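Local coordinates for protein sulfotransferase (Mycobacterium tuberculosis, PDB 2ZQ5) that probably transfers a sulfuryl group, perhaps from the donor PAPS, to an acceptor, as expected of a sulfotransferase with a P-loop-like fold, at residues A20-T31 against R66-S77; D34-L43 against L178-S186. One frame throughout, in Å; residues are numbered along the deposited sequence.

Contact 1: A20-T31 against R66-S77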
loop_
_atom_site.group_PDB
_atom_site.type_symbol
_atom_site.label_atom_id
_atom_site.label_comp_id
_atom_site.label_asym_id
_atom_site.label_seq_id
_atom_site.Cartn_x
_atom_site.Cartn_y
_atom_site.Cartn_z
ATOM N N ALA A 20 -14.150 -16.706 -3.067
ATOM C CA ALA A 20 -13.275 -16.162 -4.098
ATOM C C ALA A 20 -13.454 -16.987 -5.367
ATOM O O ALA A 20 -13.613 -16.442 -6.459
ATOM C CB ALA A 20 -11.821 -16.209 -3.637
ATOM N N THR A 21 -13.431 -18.306 -5.212
ATOM C CA THR A 21 -13.601 -19.205 -6.348
ATOM C C THR A 21 -14.990 -19.071 -6.968
ATOM O O THR A 21 -15.149 -19.173 -8.185
ATOM C CB THR A 21 -13.369 -20.670 -5.929
ATOM O OG1 THR A 21 -11.981 -20.859 -5.626
ATOM C CG2 THR A 21 -13.774 -21.623 -7.046
ATOM N N LYS A 22 -15.996 -18.837 -6.134
ATOM C CA LYS A 22 -17.358 -18.693 -6.629
ATOM C C LYS A 22 -17.482 -17.464 -7.524
ATOM O O LYS A 22 -18.184 -17.488 -8.534
ATOM C CB LYS A 22 -18.333 -18.583 -5.455
ATOM C CG LYS A 22 -19.795 -18.458 -5.857
ATOM C CD LYS A 22 -20.673 -18.278 -4.631
ATOM C CE LYS A 22 -22.133 -18.088 -5.003
ATOM N NZ LYS A 22 -22.967 -17.827 -3.795
ATOM N N LEU A 23 -16.777 -16.398 -7.162
ATOM C CA LEU A 23 -16.833 -15.156 -7.921
ATOM C C LEU A 23 -16.178 -15.201 -9.304
ATOM O O LEU A 23 -16.784 -14.781 -10.289
ATOM C CB LEU A 23 -16.217 -14.018 -7.098
ATOM C CG LEU A 23 -16.328 -12.611 -7.687
ATOM C CD1 LEU A 23 -17.793 -12.213 -7.802
ATOM C CD2 LEU A 23 -15.581 -11.627 -6.797
ATOM N N VAL A 24 -14.951 -15.707 -9.387
ATOM C CA VAL A 24 -14.249 -15.748 -10.669
ATOM C C VAL A 24 -14.106 -17.123 -11.317
ATOM O O VAL A 24 -13.724 -17.220 -12.485
ATOM C CB VAL A 24 -12.846 -15.109 -10.554
ATOM C CG1 VAL A 24 -12.981 -13.618 -10.268
ATOM C CG2 VAL A 24 -12.045 -15.789 -9.455
ATOM N N GLY A 25 -14.402 -18.179 -10.569
ATOM C CA GLY A 25 -14.311 -19.518 -11.128
ATOM C C GLY A 25 -12.923 -20.129 -11.137
ATOM O O GLY A 25 -12.726 -21.215 -11.682
ATOM N N LEU A 26 -11.958 -19.437 -10.542
ATOM C CA LEU A 26 -10.586 -19.932 -10.474
ATOM C C LEU A 26 -10.374 -20.621 -9.128
ATOM O O LEU A 26 -10.964 -20.215 -8.123
ATOM C CB LEU A 26 -9.603 -18.769 -10.614
ATOM C CG LEU A 26 -9.701 -17.934 -11.889
ATOM C CD1 LEU A 26 -8.765 -16.740 -11.784
ATOM C CD2 LEU A 26 -9.348 -18.795 -13.094
ATOM N N ASP A 27 -9.541 -21.658 -9.097
ATOM C CA ASP A 27 -9.289 -22.360 -7.844
ATOM C C ASP A 27 -7.825 -22.673 -7.544
ATOM O O ASP A 27 -7.533 -23.375 -6.578
ATOM C CB ASP A 27 -10.105 -23.656 -7.780
ATOM C CG ASP A 27 -9.884 -24.544 -8.982
ATOM O OD1 ASP A 27 -8.725 -24.680 -9.417
ATOM O OD2 ASP A 27 -10.874 -25.116 -9.485
ATOM N N ASP A 28 -6.909 -22.166 -8.364
ATOM C CA ASP A 28 -5.487 -22.390 -8.121
ATOM C C ASP A 28 -4.952 -21.183 -7.357
ATOM O O ASP A 28 -4.672 -20.138 -7.939
ATOM C CB ASP A 28 -4.716 -22.549 -9.434
ATOM C CG ASP A 28 -3.237 -22.830 -9.213
ATOM O OD1 ASP A 28 -2.786 -22.833 -8.047
ATOM O OD2 ASP A 28 -2.517 -23.050 -10.207
ATOM N N PHE A 29 -4.829 -21.336 -6.044
ATOM C CA PHE A 29 -4.342 -20.263 -5.186
ATOM C C PHE A 29 -2.822 -20.280 -5.106
ATOM O O PHE A 29 -2.222 -19.484 -4.386
ATOM C CB PHE A 29 -4.946 -20.410 -3.787
ATOM C CG PHE A 29 -6.434 -20.196 -3.745
ATOM C CD1 PHE A 29 -6.962 -18.926 -3.533
ATOM C CD2 PHE A 29 -7.309 -21.262 -3.947
ATOM C CE1 PHE A 29 -8.340 -18.717 -3.521
ATOM C CE2 PHE A 29 -8.689 -21.064 -3.938
ATOM C CZ PHE A 29 -9.206 -19.790 -3.726
ATOM N N GLY A 30 -2.203 -21.185 -5.859
ATOM C CA GLY A 30 -0.756 -21.290 -5.851
ATOM C C GLY A 30 -0.266 -21.952 -4.581
ATOM O O GLY A 30 -1.066 -22.372 -3.745
ATOM N N THR A 31 1.049 -22.060 -4.436
ATOM C CA THR A 31 1.622 -22.667 -3.246
ATOM C C THR A 31 1.507 -21.681 -2.091
ATOM O O THR A 31 1.177 -20.512 -2.289
ATOM C CB THR A 31 3.106 -23.014 -3.444
ATOM O OG1 THR A 31 3.857 -21.808 -3.625
ATOM C CG2 THR A 31 3.285 -23.909 -4.661
ATOM N N ARG A 66 -12.015 -11.410 0.805
ATOM C CA ARG A 66 -12.343 -12.207 -0.370
ATOM C C ARG A 66 -11.635 -11.553 -1.556
ATOM O O ARG A 66 -11.109 -12.238 -2.436
ATOM C CB ARG A 66 -13.850 -12.217 -0.632
ATOM C CG ARG A 66 -14.232 -13.095 -1.818
ATOM C CD ARG A 66 -15.682 -12.907 -2.243
ATOM N NE ARG A 66 -15.907 -11.579 -2.804
ATOM C CZ ARG A 66 -17.050 -11.180 -3.351
ATOM N NH1 ARG A 66 -18.084 -12.010 -3.414
ATOM N NH2 ARG A 66 -17.159 -9.951 -3.838
ATOM N N GLY A 67 -11.619 -10.221 -1.566
ATOM C CA GLY A 67 -10.977 -9.491 -2.644
ATOM C C GLY A 67 -9.495 -9.788 -2.745
ATOM O O GLY A 67 -8.948 -9.874 -3.842
ATOM N N ALA A 68 -8.840 -9.938 -1.600
ATOM C CA ALA A 68 -7.417 -10.238 -1.578
ATOM C C ALA A 68 -7.172 -11.609 -2.203
ATOM O O ALA A 68 -6.218 -11.791 -2.960
ATOM C CB ALA A 68 -6.897 -10.209 -0.145
ATOM N N LEU A 69 -8.037 -12.570 -1.892
ATOM C CA LEU A 69 -7.897 -13.916 -2.430
ATOM C C LEU A 69 -8.241 -13.973 -3.915
ATOM O O LEU A 69 -7.648 -14.750 -4.661
ATOM C CB LEU A 69 -8.767 -14.904 -1.646
ATOM C CG LEU A 69 -8.323 -15.142 -0.198
ATOM C CD1 LEU A 69 -9.167 -16.258 0.407
ATOM C CD2 LEU A 69 -6.848 -15.518 -0.157
ATOM N N VAL A 70 -9.193 -13.153 -4.347
ATOM C CA VAL A 70 -9.546 -13.125 -5.760
ATOM C C VAL A 70 -8.347 -12.576 -6.531
ATOM O O VAL A 70 -7.997 -13.087 -7.594
ATOM C CB VAL A 70 -10.782 -12.237 -6.025
ATOM C CG1 VAL A 70 -10.928 -11.976 -7.521
ATOM C CG2 VAL A 70 -12.030 -12.927 -5.496
ATOM N N ALA A 71 -7.713 -11.539 -5.985
ATOM C CA ALA A 71 -6.541 -10.938 -6.619
ATOM C C ALA A 71 -5.428 -11.980 -6.700
ATOM O O ALA A 71 -4.705 -12.063 -7.700
ATOM C CB ALA A 71 -6.072 -9.717 -5.815
ATOM N N ARG A 72 -5.288 -12.768 -5.639
ATOM C CA ARG A 72 -4.278 -13.818 -5.593
ATOM C C ARG A 72 -4.535 -14.794 -6.746
ATOM O O ARG A 72 -3.614 -15.170 -7.474
ATOM C CB ARG A 72 -4.348 -14.558 -4.253
ATOM C CG ARG A 72 -3.213 -15.540 -4.047
ATOM C CD ARG A 72 -3.380 -16.367 -2.772
ATOM N NE ARG A 72 -2.267 -17.302 -2.643
ATOM C CZ ARG A 72 -1.071 -16.987 -2.153
ATOM N NH1 ARG A 72 -0.825 -15.757 -1.719
ATOM N NH2 ARG A 72 -0.103 -17.891 -2.147
ATOM N N LEU A 73 -5.793 -15.194 -6.911
ATOM C CA LEU A 73 -6.177 -16.112 -7.982
ATOM C C LEU A 73 -5.887 -15.525 -9.359
ATOM O O LEU A 73 -5.412 -16.231 -10.249
ATOM C CB LEU A 73 -7.668 -16.449 -7.888
ATOM C CG LEU A 73 -8.119 -17.375 -6.757
ATOM C CD1 LEU A 73 -9.636 -17.331 -6.636
ATOM C CD2 LEU A 73 -7.633 -18.797 -7.023
ATOM N N LEU A 74 -6.179 -14.239 -9.538
ATOM C CA LEU A 74 -5.946 -13.579 -10.819
ATOM C C LEU A 74 -4.463 -13.545 -11.171
ATOM O O LEU A 74 -4.092 -13.770 -12.322
ATOM C CB LEU A 74 -6.512 -12.154 -10.809
ATOM C CG LEU A 74 -8.041 -12.039 -10.735
ATOM C CD1 LEU A 74 -8.441 -10.582 -10.551
ATOM C CD2 LEU A 74 -8.668 -12.609 -12.001
ATOM N N SER A 75 -3.612 -13.267 -10.188
ATOM C CA SER A 75 -2.172 -13.236 -10.438
ATOM C C SER A 75 -1.651 -14.626 -10.792
ATOM O O SER A 75 -0.857 -14.778 -11.721
ATOM C CB SER A 75 -1.416 -12.702 -9.216
ATOM O OG SER A 75 -1.472 -11.287 -9.153
ATOM N N GLN A 76 -2.093 -15.638 -10.052
ATOM C CA GLN A 76 -1.658 -17.010 -10.303
ATOM C C GLN A 76 -2.000 -17.413 -11.736
ATOM O O GLN A 76 -1.178 -18.005 -12.444
ATOM C CB GLN A 76 -2.327 -17.968 -9.315
ATOM C CG GLN A 76 -1.836 -19.406 -9.413
ATOM C CD GLN A 76 -0.331 -19.513 -9.279
ATOM O OE1 GLN A 76 0.258 -18.983 -8.338
ATOM N NE2 GLN A 76 0.302 -20.202 -10.225
ATOM N N SER A 77 -3.214 -17.086 -12.163
ATOM C CA SER A 77 -3.653 -17.404 -13.515
ATOM C C SER A 77 -2.867 -16.599 -14.545
ATOM O O SER A 77 -2.493 -17.118 -15.599
ATOM C CB SER A 77 -5.148 -17.118 -13.667
ATOM O OG SER A 77 -5.602 -17.476 -14.964
HETATM O O HOH W 1 -5.755 -19.010 -10.244
HETATM O O HOH W 2 -0.646 -17.651 -6.260
#

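Contact 2: D34-L43 against L178-S186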
loop_
_atom_site.group_PDB
_atom_site.type_symbol
_atom_site.label_atom_id
_atom_site.label_comp_id
_atom_site.label_asym_id
_atom_site.label_seq_id
_atom_site.Cartn_x
_atom_site.Cartn_y
_atom_site.Cartn_z
ATOM N N ASP A 34 4.380 -18.052 0.509
ATOM C CA ASP A 34 4.400 -16.725 1.112
ATOM C C ASP A 34 3.695 -16.716 2.467
ATOM O O ASP A 34 3.480 -15.663 3.066
ATOM C CB ASP A 34 3.800 -15.677 0.155
ATOM C CG ASP A 34 2.379 -15.993 -0.270
ATOM O OD1 ASP A 34 1.946 -17.157 -0.149
ATOM O OD2 ASP A 34 1.699 -15.060 -0.751
ATOM N N ASN A 35 3.360 -17.910 2.949
ATOM C CA ASN A 35 2.720 -18.088 4.250
ATOM C C ASN A 35 1.420 -17.297 4.396
ATOM O O ASN A 35 1.104 -16.802 5.475
ATOM C CB ASN A 35 3.711 -17.689 5.351
ATOM C CG ASN A 35 3.386 -18.317 6.689
ATOM O OD1 ASN A 35 3.008 -19.485 6.758
ATOM N ND2 ASN A 35 3.556 -17.552 7.764
ATOM N N TYR A 36 0.653 -17.203 3.315
ATOM C CA TYR A 36 -0.593 -16.449 3.347
ATOM C C TYR A 36 -1.687 -17.116 4.178
ATOM O O TYR A 36 -2.536 -16.433 4.749
ATOM C CB TYR A 36 -1.088 -16.188 1.914
ATOM C CG TYR A 36 -1.987 -17.258 1.334
ATOM C CD1 TYR A 36 -3.375 -17.151 1.430
ATOM C CD2 TYR A 36 -1.452 -18.377 0.692
ATOM C CE1 TYR A 36 -4.208 -18.132 0.903
ATOM C CE2 TYR A 36 -2.276 -19.360 0.161
ATOM C CZ TYR A 36 -3.650 -19.234 0.270
ATOM O OH TYR A 36 -4.468 -20.217 -0.241
ATOM N N ARG A 37 -1.670 -18.443 4.257
ATOM C CA ARG A 37 -2.685 -19.141 5.034
ATOM C C ARG A 37 -2.578 -18.828 6.523
ATOM O O ARG A 37 -3.589 -18.549 7.171
ATOM C CB ARG A 37 -2.593 -20.650 4.803
ATOM C CG ARG A 37 -3.184 -21.095 3.473
ATOM C CD ARG A 37 -3.086 -22.601 3.299
ATOM N NE ARG A 37 -3.880 -23.083 2.172
ATOM C CZ ARG A 37 -5.208 -23.023 2.110
ATOM N NH1 ARG A 37 -5.900 -22.501 3.113
ATOM N NH2 ARG A 37 -5.846 -23.490 1.045
ATOM N N GLU A 38 -1.364 -18.872 7.066
ATOM C CA GLU A 38 -1.178 -18.569 8.484
ATOM C C GLU A 38 -1.571 -17.117 8.730
ATOM O O GLU A 38 -2.247 -16.803 9.710
ATOM C CB GLU A 38 0.281 -18.762 8.920
ATOM C CG GLU A 38 0.452 -18.689 10.444
ATOM C CD GLU A 38 1.898 -18.544 10.901
ATOM O OE1 GLU A 38 2.815 -18.914 10.144
ATOM O OE2 GLU A 38 2.117 -18.067 12.038
ATOM N N ALA A 39 -1.140 -16.235 7.836
ATOM C CA ALA A 39 -1.444 -14.816 7.962
ATOM C C ALA A 39 -2.952 -14.585 8.000
ATOM O O ALA A 39 -3.449 -13.846 8.847
ATOM C CB ALA A 39 -0.819 -14.042 6.803
ATOM N N LEU A 40 -3.679 -15.223 7.086
ATOM C CA LEU A 40 -5.126 -15.066 7.036
ATOM C C LEU A 40 -5.780 -15.558 8.328
ATOM O O LEU A 40 -6.689 -14.917 8.851
ATOM C CB LEU A 40 -5.697 -15.822 5.830
ATOM C CG LEU A 40 -7.210 -15.724 5.613
ATOM C CD1 LEU A 40 -7.648 -14.262 5.551
ATOM C CD2 LEU A 40 -7.572 -16.450 4.325
ATOM N N GLY A 41 -5.306 -16.689 8.841
ATOM C CA GLY A 41 -5.862 -17.228 10.071
ATOM C C GLY A 41 -5.653 -16.300 11.251
ATOM O O GLY A 41 -6.563 -16.079 12.051
ATOM N N VAL A 42 -4.446 -15.759 11.367
ATOM C CA VAL A 42 -4.128 -14.837 12.451
ATOM C C VAL A 42 -4.965 -13.567 12.325
ATOM O O VAL A 42 -5.483 -13.047 13.315
ATOM C CB VAL A 42 -2.630 -14.470 12.437
ATOM C CG1 VAL A 42 -2.356 -13.329 13.406
ATOM C CG2 VAL A 42 -1.798 -15.687 12.813
ATOM N N LEU A 43 -5.112 -13.075 11.101
ATOM C CA LEU A 43 -5.889 -11.871 10.857
ATOM C C LEU A 43 -7.367 -12.085 11.200
ATOM O O LEU A 43 -7.995 -11.223 11.820
ATOM C CB LEU A 43 -5.729 -11.441 9.394
ATOM C CG LEU A 43 -6.394 -10.137 8.945
ATOM C CD1 LEU A 43 -5.918 -8.968 9.793
ATOM C CD2 LEU A 43 -6.060 -9.901 7.480
ATOM N N LEU A 178 0.537 -6.692 -1.948
ATOM C CA LEU A 178 0.903 -7.440 -0.747
ATOM C C LEU A 178 -0.289 -8.103 -0.055
ATOM O O LEU A 178 -0.124 -9.100 0.656
ATOM C CB LEU A 178 1.646 -6.521 0.230
ATOM C CG LEU A 178 2.987 -5.982 -0.284
ATOM C CD1 LEU A 178 3.439 -4.828 0.586
ATOM C CD2 LEU A 178 4.032 -7.090 -0.304
ATOM N N ARG A 179 -1.486 -7.561 -0.263
ATOM C CA ARG A 179 -2.678 -8.146 0.344
ATOM C C ARG A 179 -2.861 -9.581 -0.149
ATOM O O ARG A 179 -3.503 -10.389 0.515
ATOM C CB ARG A 179 -3.927 -7.322 0.005
ATOM C CG ARG A 179 -4.249 -7.289 -1.480
ATOM C CD ARG A 179 -5.535 -6.543 -1.811
ATOM N NE ARG A 179 -5.667 -6.418 -3.261
ATOM C CZ ARG A 179 -6.816 -6.342 -3.924
ATOM N NH1 ARG A 179 -7.975 -6.379 -3.278
ATOM N NH2 ARG A 179 -6.799 -6.227 -5.246
ATOM N N GLN A 180 -2.298 -9.896 -1.312
ATOM C CA GLN A 180 -2.416 -11.248 -1.856
ATOM C C GLN A 180 -1.802 -12.271 -0.899
ATOM O O GLN A 180 -2.221 -13.432 -0.868
ATOM C CB GLN A 180 -1.724 -11.345 -3.222
ATOM C CG GLN A 180 -2.432 -10.597 -4.339
ATOM C CD GLN A 180 -1.841 -10.898 -5.707
ATOM O OE1 GLN A 180 -1.114 -11.879 -5.881
ATOM N NE2 GLN A 180 -2.162 -10.062 -6.687
ATOM N N SER A 181 -0.817 -11.823 -0.120
ATOM C CA SER A 181 -0.119 -12.662 0.858
ATOM C C SER A 181 -0.654 -12.430 2.270
ATOM O O SER A 181 -0.171 -13.036 3.232
ATOM C CB SER A 181 1.376 -12.334 0.862
ATOM O OG SER A 181 1.950 -12.463 -0.425
ATOM N N LEU A 182 -1.645 -11.554 2.388
ATOM C CA LEU A 182 -2.232 -11.199 3.677
ATOM C C LEU A 182 -1.190 -10.668 4.665
ATOM O O LEU A 182 -1.325 -10.840 5.877
ATOM C CB LEU A 182 -3.006 -12.378 4.290
ATOM C CG LEU A 182 -4.408 -12.682 3.727
ATOM C CD1 LEU A 182 -5.229 -11.398 3.628
ATOM C CD2 LEU A 182 -4.289 -13.333 2.362
ATOM N N HIS A 183 -0.146 -10.039 4.125
ATOM C CA HIS A 183 0.909 -9.407 4.925
ATOM C C HIS A 183 0.821 -7.929 4.561
ATOM O O HIS A 183 1.246 -7.520 3.477
ATOM C CB HIS A 183 2.304 -9.934 4.557
ATOM C CG HIS A 183 2.629 -11.271 5.148
ATOM N ND1 HIS A 183 2.000 -12.434 4.760
ATOM C CD2 HIS A 183 3.542 -11.633 6.083
ATOM C CE1 HIS A 183 2.509 -13.453 5.427
ATOM N NE2 HIS A 183 3.448 -12.995 6.236
ATOM N N SER A 184 0.270 -7.126 5.462
ATOM C CA SER A 184 0.093 -5.704 5.188
ATOM C C SER A 184 -0.137 -4.906 6.461
ATOM O O SER A 184 -0.810 -5.379 7.376
ATOM C CB SER A 184 -1.106 -5.522 4.249
ATOM O OG SER A 184 -1.404 -4.153 4.042
ATOM N N VAL A 185 0.423 -3.702 6.529
ATOM C CA VAL A 185 0.209 -2.870 7.709
ATOM C C VAL A 185 -1.057 -2.029 7.546
ATOM O O VAL A 185 -1.379 -1.201 8.400
ATOM C CB VAL A 185 1.420 -1.939 8.005
ATOM C CG1 VAL A 185 2.627 -2.772 8.407
ATOM C CG2 VAL A 185 1.740 -1.076 6.797
ATOM N N SER A 186 -1.787 -2.251 6.454
ATOM C CA SER A 186 -3.023 -1.512 6.218
ATOM C C SER A 186 -4.110 -1.963 7.190
ATOM O O SER A 186 -4.911 -1.157 7.665
ATOM C CB SER A 186 -3.510 -1.724 4.778
ATOM O OG SER A 186 -3.895 -3.076 4.555
HETATM O O HOH W 3 4.800 -14.964 7.599
#

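Contact 1: A20-T31 against R66-S77
Ala20 and Leu73 anchor a knobs-into-holes contact in the N-terminal helical part of this sulfotransferase, where the end of helix 13-24 and the loop that follows lie across helix 55-81. The short helical segments cross at -60°, their axes 9.3 Å apart at closest approach. The knob is Ala20, whose CB sits in a hole lined by Arg66, Leu69, Val70 and Leu73, with Val70 CG2 at 3.8 Å. One turn on, Val24 straddles two neighbours, CG1 against Val70 and CG2 against Leu73 CD1, while Leu23 lays CD2 over one face of the Arg66 guanidinium. Gly25, with positive phi, ends the helix, and Leu26 then turns CD1 onto Leu73, Leu74 and Ser77.

Leu73 also packs on the Phe29 ring: its CD2 stands 3.5 Å from the centroid of that ring, nearly on the ring normal, a CH-pi interaction over the face. With chi1 at -66°, the ring swings away from its own carbonyl carbon and, turned by chi2, presents a face to the leucine methyl.

Polar contacts gather at the far end of the loop. An Asx turn, Gly30 N to Asp28 OD1, shapes the chain, and Asp28 OD2 forms a salt bridge with Lys80. One water donates to both Asp28 O and Leu73 O; a second joins Phe29 O to Gln76 OE1. Arg72, extended from CG to NE, reaches two loop carbonyls at its guanidinium edge: NH2 bonds weakly to Thr31 O at 2.9 Å, and NE donates to Phe29 O at 2.8 Å, within that carbonyl's plane.

Contact 2: D34-L43 against L178-S186
Leu182 and Ala39 meet at the apolar centre of a helix-on-loop contact, in which the first turns of helix 36-50 pack against the loop leaving a 3-10 turn at residues 179-181, inside the sulfotransferase family region. Leu182 CB lies 3.7 Å from Ala39 CB, and the rest of the leucine spreads along the helix: CG meets Leu40 CB, CD1 approaches Leu43 CD2, and CD2 comes to the edge of the Tyr36 ring, near its plane, at CD1. Positive phi at Leu182 marks the bend by which the chain leaves the 3-10 turn. Tyr196 and Tyr187 close in around this loop, the former through a hydrogen bond from its hydroxyl to Leu182 O.

Around this centre, backbone carbonyls face the helix start. Tyr36 CA makes a CA-H...O contact with Ser181 O at 3.4 Å, and Ala39 CB comes equally near Leu182 O. Ser181 O is used a second time, by His183 ND1, which donates over 2.7 Å at a fairly straight 161°; the oxygen lies almost in the imidazole plane, although the donor stands above the carbonyl plane. This bond helps fix the rotation of the ring, whose CE1 points at Asn35 O (3.6 Å), near the ring plane, with Asp34 O 3.4 Å from CE1 and well off that line.

At the outer edge a water links His183 NE2 with Asn35 ND2, and the same amide nitrogen donates to Glu38 OE1. The buried Asp34 holds the other polar link. Its OD2 is shared by a salt bridge to Arg72, which probably favours the ionised form, and by Ser181. With chi1 at 57°, Asp34 brings OD2 to that serine, whose OG donates to it at 2.6 Å on the anti side.

How the contacts relate
Read from the N terminus, the chain runs through helix 13-24, its trailing loop, helix 36-50 and helix 55-81. Contact 1 closes the first loop, when helix 55-81 brings 66-77 back to 20-31. Contact 2 starts inside that loop, at 34-43, and closes far later, at 178-186, so the two cross rather than nest. Contact 1 is therefore internal to the N-terminal helices, whereas contact 2 ties them to the loop between helices 175-178 and 194-201. Their centres lie about 14 Å apart. They touch directly where Arg72 of contact 1 meets Asp34, and where Ser75 OG probably hydrogen-bonds Gln180 NE2.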